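Local coordinates for alpha-n-acetylglucosaminidase family protein (Clostridium perfringens, PDB 4A41) that binds galactose through a family 32 carbohydrate-binding module, which probably brings the attached family 89 alpha-N-acetylglucosaminidase to its glycan targets, at residues 42-47 with 56-61; 101-106 with 113-118; 86-91 with 126-131. One frame throughout, in Å; residues are numbered along the deposited sequence.

Contact 1. Residues 42-47 with 56-61; sequences GNEGLA and NTIWHT. With CA (calcium ion), chain B; GAL (beta-D-galactopyranose), chain C.
The carbonyl oxygen N43 O is held by two successive residues across the contact: amide I58 N donates to it at 2.7 Å, and the CA-H of T57 adds a weaker C-H...O approach. G45 O repeats the pattern, accepting H60 N at 3.0 Å over an almost straight N-H (171°), with W59 CA also close. Between them I58 O receives the CA-H groups of E44 and G45, two residues joined by a cis peptide.

From this backbone pairing two side chains, E44 and H60, extend to the one bound galactose. E44 runs extended beyond CG, its CB against I58 CG1 (3.6 Å), and its OE1 accepts O3 of the sugar at 2.6 Å, while OE2 is held by Y63 OH. The H60 ring has its rotation fixed by ND1, which donates to T61 O at 2.8 Å within the ring plane. H60 NE2 is thereby turned to galactose O4, 2.7 Å away, in a hydrogen bond. N96 and R91 add further hydrogen bonds to the sugar.

T57 turns to the other site. Its chi1 of 67° brings OG1 round to the side of its own carbonyl, so that T57 OG1 joins T57 O on the calcium ion, each at 2.5 Å; F49, D52, K54, A155 and E156 complete the shell.

W59 closes the far end: its CD1 approaches A47 CA at 3.6 Å, and its NE1 bonds to S36 O. Strand 59-60 lies at the edge of its sheet beside strand 153-160, while A47 and W59 pack on strands 31-34 and 71-77 of the opposing sheet.

Contact 2. Residues 101-106 with 113-118; sequences KYELHV and FRKISE
A classic beta bulge interrupts the antiparallel hairpin of strands 102-107 and 113-120, where I116 and S117 together face L104. L104 O accepts from both bulge amides, I116 N at 2.9 Å and S117 N at a longer 3.3 Å, while L104 N donates back to S117 O. Beyond the bulge the register has slipped by one residue, and V106 pairs with R114 through two backbone bonds.

The two faces differ in character. On the face of E103, H105, K115 and E118, H105 NE2 donates to E103 OE1 at 2.8 Å, exactly in the ring plane and on the anti lone pair of the carboxylate, which orients both groups. The chain of K115 passes E103, its CD 3.6 Å from E103 OE1, and its NZ makes a weak salt bridge with E118. A water joins K115 NZ to E103 OE2, so the lysine may offset the charge of two carboxylates whose oxygens E103 OE2 and E118 OE1 come within 4.0 Å.

On the face of L104, V106, R114 and S117, V106 lays CG2 over the centre of one face of the R114 guanidinium, 3.6 Å from CZ; that group also bonds to K136 O and pairs with E108. I116 CD1 meets V106 CG1 at 3.5 Å and also touches L104 CD2. L104 and I116 reach F132 on strand 128-137, the sheet-to-sheet packing of a beta sandwich whose five-stranded sheet ends in this bulged hairpin.

Contact 3. Residues 86-91 with 126-131; sequences FTYLPR and SLKTLK. With GAL (beta-D-galactopyranose), chain C.
F86 pairs with L130, and Y88 with K128, through four backbone hydrogen bonds, exchanged as two reciprocal sets between antiparallel strands; L130 N reaches F86 O at 2.8 Å. T87 and T129 form the non-hydrogen-bonded pair between them.

Apolar contacts follow the same register. F86 and L130 run side by side, CD2 to CD1 at 4.1 Å, and the aliphatic start of K128 lies at the edge of the Y88 ring, CG 3.8 Å from CD2. The methyls T87 CG2 and T129 CG2 meet at 4.0 Å, while L127 CD1 meets L89 CB as the two leucines cross at about a right angle.

Polar groups gather where the strands part. The K128 chain kinks twice, at chi2 (-50°) and near its end, bringing K128 NZ back to donate to S126 O at 2.9 Å; P90 CD rests on the same carbonyl. At the end of its ring, Y88 OH bonds to S153 O and I99 N.

Beyond the pairing, R91 NH1 and NH2 both donate to galactose O3, at 2.9 and 2.8 Å, with the oxygen near the guanidinium plane and NH1 also bonded to N96 O. Strand pairing with sugar-binding residues in loops at one end is the layout of the beta-sandwich F5/8 type C fold of family 32 modules.

Contacts 1 and 3 meet at the galactose, although their centres are 16 Å apart. R91 of contact 3 packs on I58 of contact 1, with I58 CD1 3.6 Å from R91 CZ, and its NH2 forms a long, weak ion pair with E44, which shares galactose O3 with it. Contact 2 lies on the opposite side of the chain's centre from contact 1, 22 Å between centres, and far from the pocket. It touches contact 3, which encloses it along the chain: Y102 OH approaches L130 CD2 at 3.3 Å and L104 packs on F86, so 101-106 faces both 86-91 and 126-131 across the sandwich core.

Contact 1. Residues 42-47 with 56-61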
# COMPACT_ATOMS: atom_id res chain seq x y z
N GLY A 42 18.21 3.16 -2.55
CA GLY A 42 18.06 4.35 -3.40
C GLY A 42 16.61 4.81 -3.57
O GLY A 42 16.14 5.77 -2.96
N ASN A 43 15.89 4.11 -4.42
CA ASN A 43 14.50 4.45 -4.67
C ASN A 43 13.55 3.40 -4.13
O ASN A 43 12.37 3.37 -4.48
CB ASN A 43 14.30 4.63 -6.16
CG ASN A 43 14.80 5.96 -6.64
OD1 ASN A 43 14.88 6.95 -5.90
ND2 ASN A 43 15.14 5.99 -7.93
N GLU A 44 14.08 2.53 -3.29
CA GLU A 44 13.32 1.44 -2.68
C GLU A 44 14.16 0.99 -1.45
O GLU A 44 15.34 1.32 -1.40
CB GLU A 44 13.11 0.28 -3.70
CG GLU A 44 14.36 -0.55 -3.99
CD GLU A 44 14.17 -1.57 -5.11
OE1 GLU A 44 13.38 -1.31 -6.04
OE2 GLU A 44 14.84 -2.62 -5.08
N GLY A 45 13.60 0.25 -0.50
CA GLY A 45 12.23 -0.22 -0.54
C GLY A 45 11.51 0.04 0.78
O GLY A 45 10.56 -0.68 1.10
N LEU A 46 11.95 1.07 1.52
CA LEU A 46 11.33 1.38 2.81
C LEU A 46 9.85 1.69 2.66
O LEU A 46 9.44 2.32 1.69
CB LEU A 46 12.00 2.59 3.45
CG LEU A 46 13.48 2.37 3.75
CD1 LEU A 46 14.03 3.67 4.40
CD2 LEU A 46 13.73 1.16 4.65
N ALA A 47 9.03 1.22 3.61
CA ALA A 47 7.58 1.53 3.61
C ALA A 47 7.25 3.02 3.46
O ALA A 47 6.30 3.40 2.73
CB ALA A 47 6.94 1.00 4.87
N ASN A 56 8.90 8.20 -8.20
CA ASN A 56 10.12 7.42 -8.44
C ASN A 56 10.61 6.56 -7.28
O ASN A 56 11.48 5.74 -7.46
CB ASN A 56 11.29 8.31 -8.92
CG ASN A 56 11.69 9.32 -7.88
OD1 ASN A 56 10.84 9.97 -7.29
ND2 ASN A 56 13.00 9.48 -7.64
N THR A 57 10.04 6.75 -6.09
CA THR A 57 10.43 5.98 -4.91
C THR A 57 9.31 5.01 -4.54
O THR A 57 8.12 5.36 -4.62
CB THR A 57 10.73 6.85 -3.70
OG1 THR A 57 9.52 7.49 -3.25
CG2 THR A 57 11.71 7.96 -4.03
N ILE A 58 9.70 3.81 -4.12
CA ILE A 58 8.71 2.78 -3.87
C ILE A 58 8.98 2.03 -2.58
O ILE A 58 10.14 1.85 -2.17
CB ILE A 58 8.64 1.76 -5.07
CG1 ILE A 58 9.89 0.85 -5.13
CG2 ILE A 58 8.35 2.52 -6.40
CD1 ILE A 58 9.93 -0.11 -6.32
N TRP A 59 7.91 1.63 -1.90
CA TRP A 59 8.01 0.51 -0.94
C TRP A 59 8.22 -0.75 -1.77
O TRP A 59 7.62 -0.89 -2.85
CB TRP A 59 6.71 0.36 -0.16
CG TRP A 59 6.58 -0.95 0.57
CD1 TRP A 59 7.40 -1.43 1.54
CD2 TRP A 59 5.57 -1.94 0.37
NE1 TRP A 59 6.97 -2.67 1.96
CE2 TRP A 59 5.84 -3.00 1.27
CE3 TRP A 59 4.43 -2.03 -0.48
CZ2 TRP A 59 5.03 -4.15 1.34
CZ3 TRP A 59 3.62 -3.17 -0.39
CH2 TRP A 59 3.92 -4.20 0.53
N HIS A 60 9.07 -1.64 -1.28
CA HIS A 60 9.23 -2.96 -1.93
C HIS A 60 9.47 -3.97 -0.82
O HIS A 60 10.21 -3.69 0.15
CB HIS A 60 10.47 -2.93 -2.87
CG HIS A 60 10.57 -4.06 -3.87
ND1 HIS A 60 10.78 -5.38 -3.50
CD2 HIS A 60 10.55 -4.05 -5.23
CE1 HIS A 60 10.90 -6.12 -4.59
NE2 HIS A 60 10.77 -5.34 -5.65
N THR A 61 8.85 -5.14 -0.93
CA THR A 61 9.08 -6.19 0.04
C THR A 61 10.57 -6.56 0.06
O THR A 61 11.27 -6.39 -0.95
CB THR A 61 8.22 -7.45 -0.27
OG1 THR A 61 8.33 -7.78 -1.67
CG2 THR A 61 6.73 -7.20 0.08
CA CA B . 7.00 7.20 -3.44
C1 GAL C . 15.28 -5.71 -9.60
C2 GAL C . 14.31 -4.55 -9.44
C3 GAL C . 14.11 -4.32 -7.94
C4 GAL C . 13.67 -5.61 -7.27
C5 GAL C . 14.69 -6.71 -7.56
C6 GAL C . 14.31 -8.04 -6.92
O1 GAL C . 15.40 -5.97 -10.97
O2 GAL C . 14.79 -3.38 -10.10
O3 GAL C . 13.16 -3.26 -7.79
O4 GAL C . 12.37 -5.99 -7.77
O5 GAL C . 14.73 -6.85 -8.97
O6 GAL C . 15.33 -9.02 -7.08

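Contact 2. Residues 101-106 with 113-118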
# COMPACT_ATOMS: atom_id res chain seq x y z
N LYS A 101 -3.13 -9.29 -6.93
CA LYS A 101 -4.25 -9.80 -6.13
C LYS A 101 -4.10 -9.18 -4.74
O LYS A 101 -3.05 -9.27 -4.10
CB LYS A 101 -4.23 -11.33 -6.05
CG LYS A 101 -5.49 -11.90 -5.41
CD LYS A 101 -5.43 -13.42 -5.28
CE LYS A 101 -6.84 -13.92 -4.99
NZ LYS A 101 -7.00 -15.40 -4.92
N TYR A 102 -5.17 -8.52 -4.28
CA TYR A 102 -5.07 -7.67 -3.07
C TYR A 102 -6.28 -7.86 -2.16
O TYR A 102 -7.34 -8.36 -2.58
CB TYR A 102 -5.02 -6.17 -3.47
CG TYR A 102 -6.33 -5.74 -4.09
CD1 TYR A 102 -7.42 -5.29 -3.31
CD2 TYR A 102 -6.50 -5.83 -5.46
CE1 TYR A 102 -8.64 -4.95 -3.93
CE2 TYR A 102 -7.70 -5.48 -6.07
CZ TYR A 102 -8.75 -5.05 -5.32
OH TYR A 102 -9.93 -4.71 -6.00
N GLU A 103 -6.09 -7.44 -0.91
CA GLU A 103 -7.19 -7.12 0.01
C GLU A 103 -6.88 -5.75 0.58
O GLU A 103 -5.69 -5.39 0.76
CB GLU A 103 -7.31 -8.15 1.12
CG GLU A 103 -7.51 -9.53 0.58
CD GLU A 103 -7.87 -10.56 1.63
OE1 GLU A 103 -7.89 -10.27 2.85
OE2 GLU A 103 -8.10 -11.72 1.21
N LEU A 104 -7.92 -4.99 0.89
CA LEU A 104 -7.79 -3.75 1.65
C LEU A 104 -8.52 -3.94 2.97
O LEU A 104 -9.68 -4.36 2.98
CB LEU A 104 -8.37 -2.58 0.85
CG LEU A 104 -7.97 -1.22 1.44
CD1 LEU A 104 -6.51 -0.84 1.13
CD2 LEU A 104 -8.90 -0.15 0.95
N HIS A 105 -7.81 -3.67 4.06
CA HIS A 105 -8.37 -3.79 5.42
C HIS A 105 -8.29 -2.45 6.14
O HIS A 105 -7.44 -1.62 5.81
CB HIS A 105 -7.60 -4.82 6.29
CG HIS A 105 -7.51 -6.21 5.71
ND1 HIS A 105 -6.81 -7.22 6.35
CD2 HIS A 105 -8.02 -6.77 4.58
CE1 HIS A 105 -6.88 -8.33 5.63
NE2 HIS A 105 -7.60 -8.08 4.55
N VAL A 106 -9.14 -2.25 7.15
CA VAL A 106 -9.06 -1.05 7.99
C VAL A 106 -9.06 -1.44 9.47
O VAL A 106 -9.47 -2.56 9.84
CB VAL A 106 -10.23 -0.05 7.72
CG1 VAL A 106 -10.23 0.41 6.28
CG2 VAL A 106 -11.54 -0.70 8.06
N PHE A 113 -8.01 -5.71 12.54
CA PHE A 113 -8.35 -5.26 11.17
C PHE A 113 -9.60 -5.95 10.63
O PHE A 113 -9.92 -7.07 11.03
CB PHE A 113 -7.14 -5.45 10.22
CG PHE A 113 -6.06 -4.40 10.40
CD1 PHE A 113 -5.14 -4.49 11.45
CD2 PHE A 113 -6.00 -3.31 9.55
CE1 PHE A 113 -4.17 -3.50 11.64
CE2 PHE A 113 -5.04 -2.33 9.72
CZ PHE A 113 -4.14 -2.40 10.77
N ARG A 114 -10.28 -5.29 9.70
CA ARG A 114 -11.44 -5.85 9.03
C ARG A 114 -11.33 -5.59 7.53
O ARG A 114 -10.84 -4.52 7.12
CB ARG A 114 -12.75 -5.27 9.61
CG ARG A 114 -13.01 -3.79 9.35
CD ARG A 114 -14.26 -3.27 10.10
NE ARG A 114 -14.53 -1.85 9.77
CZ ARG A 114 -14.13 -0.81 10.51
NH1 ARG A 114 -13.43 -0.98 11.63
NH2 ARG A 114 -14.43 0.41 10.11
N LYS A 115 -11.71 -6.59 6.74
CA LYS A 115 -11.63 -6.50 5.30
C LYS A 115 -12.75 -5.64 4.73
O LYS A 115 -13.95 -5.86 5.00
CB LYS A 115 -11.61 -7.89 4.67
CG LYS A 115 -11.53 -7.91 3.14
CD LYS A 115 -11.38 -9.35 2.57
CE LYS A 115 -12.61 -10.19 2.88
NZ LYS A 115 -12.35 -11.61 2.45
N ILE A 116 -12.37 -4.68 3.89
CA ILE A 116 -13.35 -3.87 3.16
C ILE A 116 -13.36 -3.97 1.63
O ILE A 116 -14.31 -3.52 0.97
CB ILE A 116 -13.30 -2.36 3.59
CG1 ILE A 116 -11.96 -1.71 3.19
CG2 ILE A 116 -13.57 -2.27 5.09
CD1 ILE A 116 -11.99 -0.14 3.26
N SER A 117 -12.31 -4.56 1.06
CA SER A 117 -12.19 -4.72 -0.39
C SER A 117 -11.25 -5.86 -0.72
O SER A 117 -10.33 -6.16 0.05
CB SER A 117 -11.65 -3.43 -1.04
OG SER A 117 -11.83 -3.46 -2.44
N GLU A 118 -11.48 -6.48 -1.87
CA GLU A 118 -10.61 -7.54 -2.38
C GLU A 118 -10.84 -7.70 -3.86
O GLU A 118 -11.93 -7.41 -4.37
CB GLU A 118 -10.84 -8.87 -1.64
CG GLU A 118 -12.20 -9.49 -1.92
CD GLU A 118 -12.51 -10.63 -0.99
OE1 GLU A 118 -11.64 -11.48 -0.73
OE2 GLU A 118 -13.67 -10.69 -0.52
O HOH W 1 -12.60 -4.16 -5.29
O HOH W 2 -9.14 -12.13 -1.18
O HOH W 3 -10.00 -12.85 2.82

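Contact 3. Residues 86-91 with 126-131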
# COMPACT_ATOMS: atom_id res chain seq x y z
N PHE A 86 -9.35 4.66 -2.12
CA PHE A 86 -7.95 4.33 -1.92
C PHE A 86 -7.30 4.19 -3.28
O PHE A 86 -7.89 3.56 -4.16
CB PHE A 86 -7.84 3.01 -1.14
CG PHE A 86 -6.41 2.55 -0.91
CD1 PHE A 86 -5.71 2.95 0.24
CD2 PHE A 86 -5.79 1.67 -1.81
CE1 PHE A 86 -4.43 2.51 0.47
CE2 PHE A 86 -4.47 1.23 -1.58
CZ PHE A 86 -3.79 1.65 -0.45
N THR A 87 -6.12 4.77 -3.48
CA THR A 87 -5.46 4.59 -4.77
C THR A 87 -4.09 3.98 -4.58
O THR A 87 -3.39 4.30 -3.59
CB THR A 87 -5.36 5.90 -5.59
OG1 THR A 87 -4.56 6.87 -4.88
CG2 THR A 87 -6.78 6.47 -5.89
N TYR A 88 -3.74 3.08 -5.50
CA TYR A 88 -2.46 2.41 -5.53
C TYR A 88 -1.78 2.78 -6.84
O TYR A 88 -2.30 2.45 -7.91
CB TYR A 88 -2.69 0.89 -5.44
CG TYR A 88 -1.52 0.02 -5.88
CD1 TYR A 88 -0.34 -0.01 -5.15
CD2 TYR A 88 -1.61 -0.75 -7.03
CE1 TYR A 88 0.73 -0.82 -5.55
CE2 TYR A 88 -0.52 -1.55 -7.45
CZ TYR A 88 0.64 -1.56 -6.70
OH TYR A 88 1.72 -2.35 -7.06
N LEU A 89 -0.64 3.47 -6.74
CA LEU A 89 0.18 3.79 -7.91
C LEU A 89 1.39 2.86 -7.93
O LEU A 89 2.23 2.90 -7.02
CB LEU A 89 0.63 5.26 -7.91
CG LEU A 89 1.49 5.67 -9.12
CD1 LEU A 89 0.62 5.68 -10.39
CD2 LEU A 89 2.14 7.04 -8.89
N PRO A 90 1.47 1.98 -8.95
CA PRO A 90 2.62 1.11 -9.08
C PRO A 90 3.88 1.89 -9.42
O PRO A 90 3.82 3.05 -9.87
CB PRO A 90 2.28 0.25 -10.32
CG PRO A 90 0.76 0.27 -10.38
CD PRO A 90 0.42 1.66 -9.93
N ARG A 91 5.01 1.21 -9.20
CA ARG A 91 6.30 1.70 -9.70
C ARG A 91 6.22 2.01 -11.21
O ARG A 91 5.37 1.45 -11.93
CB ARG A 91 7.37 0.64 -9.42
CG ARG A 91 7.27 -0.59 -10.31
CD ARG A 91 8.23 -1.69 -9.89
NE ARG A 91 9.62 -1.22 -9.91
CZ ARG A 91 10.63 -1.88 -9.34
NH1 ARG A 91 10.43 -3.06 -8.75
NH2 ARG A 91 11.87 -1.39 -9.41
N SER A 126 -0.70 1.36 -14.49
CA SER A 126 -1.82 2.26 -14.30
C SER A 126 -2.18 2.41 -12.82
O SER A 126 -2.09 1.45 -12.06
CB SER A 126 -3.05 1.76 -15.07
OG SER A 126 -3.49 0.54 -14.55
N LEU A 127 -2.60 3.61 -12.46
CA LEU A 127 -3.21 3.86 -11.15
C LEU A 127 -4.38 2.92 -10.96
O LEU A 127 -5.24 2.77 -11.86
CB LEU A 127 -3.72 5.31 -11.06
CG LEU A 127 -4.23 5.76 -9.69
CD1 LEU A 127 -3.05 5.90 -8.70
CD2 LEU A 127 -5.01 7.07 -9.81
N LYS A 128 -4.42 2.29 -9.79
CA LYS A 128 -5.51 1.40 -9.43
C LYS A 128 -6.32 2.08 -8.33
O LYS A 128 -5.78 2.46 -7.28
CB LYS A 128 -5.02 0.02 -8.95
CG LYS A 128 -4.06 -0.74 -9.89
CD LYS A 128 -4.62 -0.80 -11.35
CE LYS A 128 -3.79 -1.79 -12.22
NZ LYS A 128 -2.31 -1.42 -12.27
N THR A 129 -7.63 2.21 -8.57
CA THR A 129 -8.49 2.92 -7.62
C THR A 129 -9.54 2.00 -7.02
O THR A 129 -10.22 1.24 -7.75
CB THR A 129 -9.19 4.10 -8.35
OG1 THR A 129 -8.20 4.99 -8.85
CG2 THR A 129 -10.15 4.85 -7.43
N LEU A 130 -9.68 2.09 -5.71
CA LEU A 130 -10.75 1.38 -4.97
C LEU A 130 -11.70 2.40 -4.42
O LEU A 130 -11.30 3.40 -3.85
CB LEU A 130 -10.18 0.53 -3.83
CG LEU A 130 -9.11 -0.50 -4.23
CD1 LEU A 130 -8.48 -1.12 -3.01
CD2 LEU A 130 -9.72 -1.56 -5.14
N LYS A 131 -13.00 2.13 -4.60
CA LYS A 131 -14.05 2.98 -4.02
C LYS A 131 -14.96 2.07 -3.24
O LYS A 131 -15.35 1.01 -3.73
CB LYS A 131 -14.85 3.67 -5.11
CG LYS A 131 -14.00 4.64 -5.90
CD LYS A 131 -14.72 5.07 -7.15
CE LYS A 131 -13.97 6.23 -7.77
NZ LYS A 131 -14.79 6.87 -8.85
C1 GAL C . 15.28 -5.71 -9.60
C2 GAL C . 14.31 -4.55 -9.44
C3 GAL C . 14.11 -4.32 -7.94
C4 GAL C . 13.67 -5.61 -7.27
C5 GAL C . 14.69 -6.71 -7.56
C6 GAL C . 14.31 -8.04 -6.92
O1 GAL C . 15.40 -5.97 -10.97
O2 GAL C . 14.79 -3.38 -10.10
O3 GAL C . 13.16 -3.26 -7.79
O4 GAL C . 12.37 -5.99 -7.77
O5 GAL C . 14.73 -6.85 -8.97
O6 GAL C . 15.33 -9.02 -7.08